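Local structure of protein Rv1364c/MT1410 (Mycobacterium tuberculosis, 3KE6) at residues Leu67-Asp71 against Phe185-Gly189. The protein probably acts as a regulator of an anti-sigma-factor pathway, joining a PP2C-type serine phosphatase domain of RsbU type to an RsbW-like kinase domain. Sequence-based numbering, arbitrary orientation.
With MN (manganese (II) ion), chain F; MN (manganese (II) ion), chain E.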
ATOM      1  N   LEU A  67      -6.412   5.314   2.582  1.00 50.08           N
ATOM      2  CA  LEU A  67      -5.391   5.223   3.619  1.00 49.99           C
ATOM      3  C   LEU A  67      -6.021   5.402   4.994  1.00 50.17           C
ATOM      4  O   LEU A  67      -6.940   6.202   5.164  1.00 49.18           O
ATOM      5  CB  LEU A  67      -4.334   6.308   3.411  1.00 49.33           C
ATOM      6  CG  LEU A  67      -3.522   6.172   2.131  1.00 49.14           C
ATOM      7  CD1 LEU A  67      -2.475   7.263   2.050  1.00 42.75           C
ATOM      8  CD2 LEU A  67      -2.890   4.746   2.011  1.00 44.37           C
ATOM      9  N   VAL A  68      -5.514   4.668   5.979  1.00 50.74           N
ATOM     10  CA  VAL A  68      -6.081   4.718   7.323  1.00 51.34           C
ATOM     11  C   VAL A  68      -4.981   4.684   8.339  1.00 51.76           C
ATOM     12  O   VAL A  68      -4.105   3.840   8.266  1.00 51.17           O
ATOM     13  CB  VAL A  68      -7.014   3.485   7.612  1.00 52.07           C
ATOM     14  CG1 VAL A  68      -7.471   3.461   9.094  1.00 49.60           C
ATOM     15  CG2 VAL A  68      -8.214   3.473   6.655  1.00 52.00           C
ATOM     16  N   VAL A  69      -5.048   5.593   9.297  1.00 52.80           N
ATOM     17  CA  VAL A  69      -4.261   5.488  10.520  1.00 54.15           C
ATOM     18  C   VAL A  69      -5.212   5.726  11.694  1.00 54.70           C
ATOM     19  O   VAL A  69      -6.070   6.593  11.625  1.00 54.71           O
ATOM     20  CB  VAL A  69      -3.071   6.486  10.518  1.00 54.21           C
ATOM     21  CG1 VAL A  69      -2.662   6.823  11.906  1.00 54.03           C
ATOM     22  CG2 VAL A  69      -1.883   5.900   9.752  1.00 52.57           C
ATOM     23  N   GLY A  70      -5.076   4.932  12.754  1.00 55.73           N
ATOM     24  CA  GLY A  70      -5.925   5.066  13.936  1.00 56.10           C
ATOM     25  C   GLY A  70      -5.209   4.818  15.247  1.00 56.52           C
ATOM     26  O   GLY A  70      -4.214   4.105  15.272  1.00 56.32           O
ATOM     27  N   ASP A  71      -5.733   5.405  16.334  1.00 57.35           N
ATOM     28  CA  ASP A  71      -5.138   5.315  17.686  1.00 58.00           C
ATOM     29  C   ASP A  71      -6.244   5.072  18.735  1.00 58.45           C
ATOM     30  O   ASP A  71      -7.148   5.892  18.904  1.00 58.27           O
ATOM     31  CB  ASP A  71      -4.311   6.583  18.038  1.00 57.05           C
ATOM     32  CG  ASP A  71      -3.393   6.374  19.246  1.00 57.06           C
ATOM     33  OD1 ASP A  71      -3.477   5.285  19.842  1.00 58.83           O
ATOM     34  OD2 ASP A  71      -2.583   7.273  19.629  1.00 62.31           O
ATOM     35  N   PHE A 185       0.413  10.183   6.878  1.00 51.93           N
ATOM     36  CA  PHE A 185      -0.448   9.855   8.005  1.00 51.77           C
ATOM     37  C   PHE A 185       0.442   9.335   9.137  1.00 51.28           C
ATOM     38  O   PHE A 185       1.346   8.525   8.895  1.00 51.16           O
ATOM     39  CB  PHE A 185      -1.453   8.752   7.596  1.00 53.12           C
ATOM     40  CG  PHE A 185      -2.636   9.248   6.782  1.00 54.76           C
ATOM     41  CD1 PHE A 185      -3.925   8.825   7.080  1.00 57.92           C
ATOM     42  CD2 PHE A 185      -2.466  10.133   5.727  1.00 59.71           C
ATOM     43  CE1 PHE A 185      -5.019   9.283   6.343  1.00 58.64           C
ATOM     44  CE2 PHE A 185      -3.554  10.601   5.002  1.00 59.53           C
ATOM     45  CZ  PHE A 185      -4.833  10.175   5.313  1.00 58.80           C
ATOM     46  N   TYR A 186       0.168   9.754  10.366  1.00 50.72           N
ATOM     47  CA  TYR A 186       0.971   9.346  11.531  1.00 50.77           C
ATOM     48  C   TYR A 186       0.111   9.352  12.804  1.00 50.52           C
ATOM     49  O   TYR A 186      -0.960   9.959  12.830  1.00 50.53           O
ATOM     50  CB  TYR A 186       2.148  10.316  11.726  1.00 50.57           C
ATOM     51  CG  TYR A 186       1.631  11.692  11.937  1.00 49.07           C
ATOM     52  CD1 TYR A 186       1.409  12.185  13.205  1.00 48.00           C
ATOM     53  CD2 TYR A 186       1.255  12.463  10.860  1.00 51.06           C
ATOM     54  CE1 TYR A 186       0.873  13.451  13.392  1.00 50.51           C
ATOM     55  CE2 TYR A 186       0.731  13.727  11.027  1.00 51.28           C
ATOM     56  CZ  TYR A 186       0.538  14.214  12.297  1.00 50.11           C
ATOM     57  OH  TYR A 186       0.002  15.455  12.462  1.00 51.06           O
ATOM     58  N   THR A 187       0.599   8.711  13.861  1.00 50.28           N
ATOM     59  CA  THR A 187      -0.064   8.765  15.151  1.00 50.39           C
ATOM     60  C   THR A 187       0.687   9.724  16.057  1.00 50.97           C
ATOM     61  O   THR A 187       1.834  10.080  15.775  1.00 51.65           O
ATOM     62  CB  THR A 187      -0.178   7.382  15.831  1.00 50.15           C
ATOM     63  OG1 THR A 187       1.073   6.687  15.749  1.00 49.63           O
ATOM     64  CG2 THR A 187      -1.279   6.570  15.178  1.00 48.06           C
ATOM     65  N   ASP A 188       0.031  10.119  17.149  1.00 50.96           N
ATOM     66  CA  ASP A 188       0.558  11.114  18.075  1.00 50.88           C
ATOM     67  C   ASP A 188       1.869  10.686  18.731  1.00 50.84           C
ATOM     68  O   ASP A 188       2.617  11.521  19.260  1.00 50.58           O
ATOM     69  CB  ASP A 188      -0.503  11.505  19.139  1.00 51.05           C
ATOM     70  CG  ASP A 188      -0.968  10.330  20.018  1.00 53.14           C
ATOM     71  OD1 ASP A 188      -0.409   9.212  19.946  1.00 61.25           O
ATOM     72  OD2 ASP A 188      -1.928  10.532  20.792  1.00 55.56           O
ATOM     73  N   GLY A 189       2.149   9.390  18.690  1.00 50.88           N
ATOM     74  CA  GLY A 189       3.413   8.876  19.198  1.00 51.11           C
ATOM     75  C   GLY A 189       4.605   9.469  18.480  1.00 50.98           C
ATOM     76  O   GLY A 189       5.678   9.597  19.058  1.00 50.99           O
TER
HETATM   77 MN    MN F   2      -1.334   7.556  21.092  1.00 73.68          MN
HETATM   78 MN    MN E 541      -3.511   5.005  22.025  1.00 69.29          MN
HETATM   79  O   HOH W   1      -2.072   8.911  22.668  1.00 73.09           O
HETATM   80  O   HOH W   2      -1.534   5.855  22.497  1.00 70.76           O
HETATM   81  O   HOH W   3      -3.791   6.227  23.851  1.00 70.39           O
HETATM   82  O   HOH W   4      -3.077   3.131  23.096  1.00 67.59           O
HETATM   83  O   HOH W   5      -0.097   6.292  19.757  1.00 72.84           O
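Asp71 OD2 and Asp188 OD1 bind the same manganese ion, the manganese of chain F, Asp71 OD2 at 1.9 Å and Asp188 OD1 at 2.2 Å. The shared metal brings these two oxygens to 2.9 Å from each other, and the positive ion probably offsets the repulsion between the carboxylates. The carboxylate planes are nearly perpendicular, 85° apart. Asp71 uses both oxygens: its OD1 binds the second ion, the manganese of chain E, at 2.2 Å, so the carboxylate bridges the two ions. Its CG lies anti to the backbone N (chi1 -165°), which carries the group onward past the end of strand 64-71. Asp188 OD2 does not bind the metal; it accepts a hydrogen bond from water 1, itself a ligand of the manganese of chain F. Water 2 bridges the two ions. Asp247 completes the ligands of the manganese of chain F, and the carbonyl O of Val72 those of the manganese of chain E.

Behind the metals the contact is apolar and buried. Thr187 points its methyl CG2 at Val69 CG1, 3.6 Å away, while its OG1 turns to Asp54 for a hydrogen bond. The other branch of Val69, CG2, packs on CB of Phe185 at 3.6 Å. Leu67 CB sits over one face of the Phe185 ring, nearer its margin than its middle. Leu252 of strand 249-256 also packs against Leu67 and Val69.

Residues 67-71 and 185-188 run almost parallel, 8° apart. Strands 64-71 and 182-186 belong to different sheets, and their side chains meet between the layers. Thr187 and Asp188 follow the second strand. This arrangement is characteristic of the PP2C phosphatase fold: a beta sandwich with a dinuclear metal centre, held by aspartates, at one end.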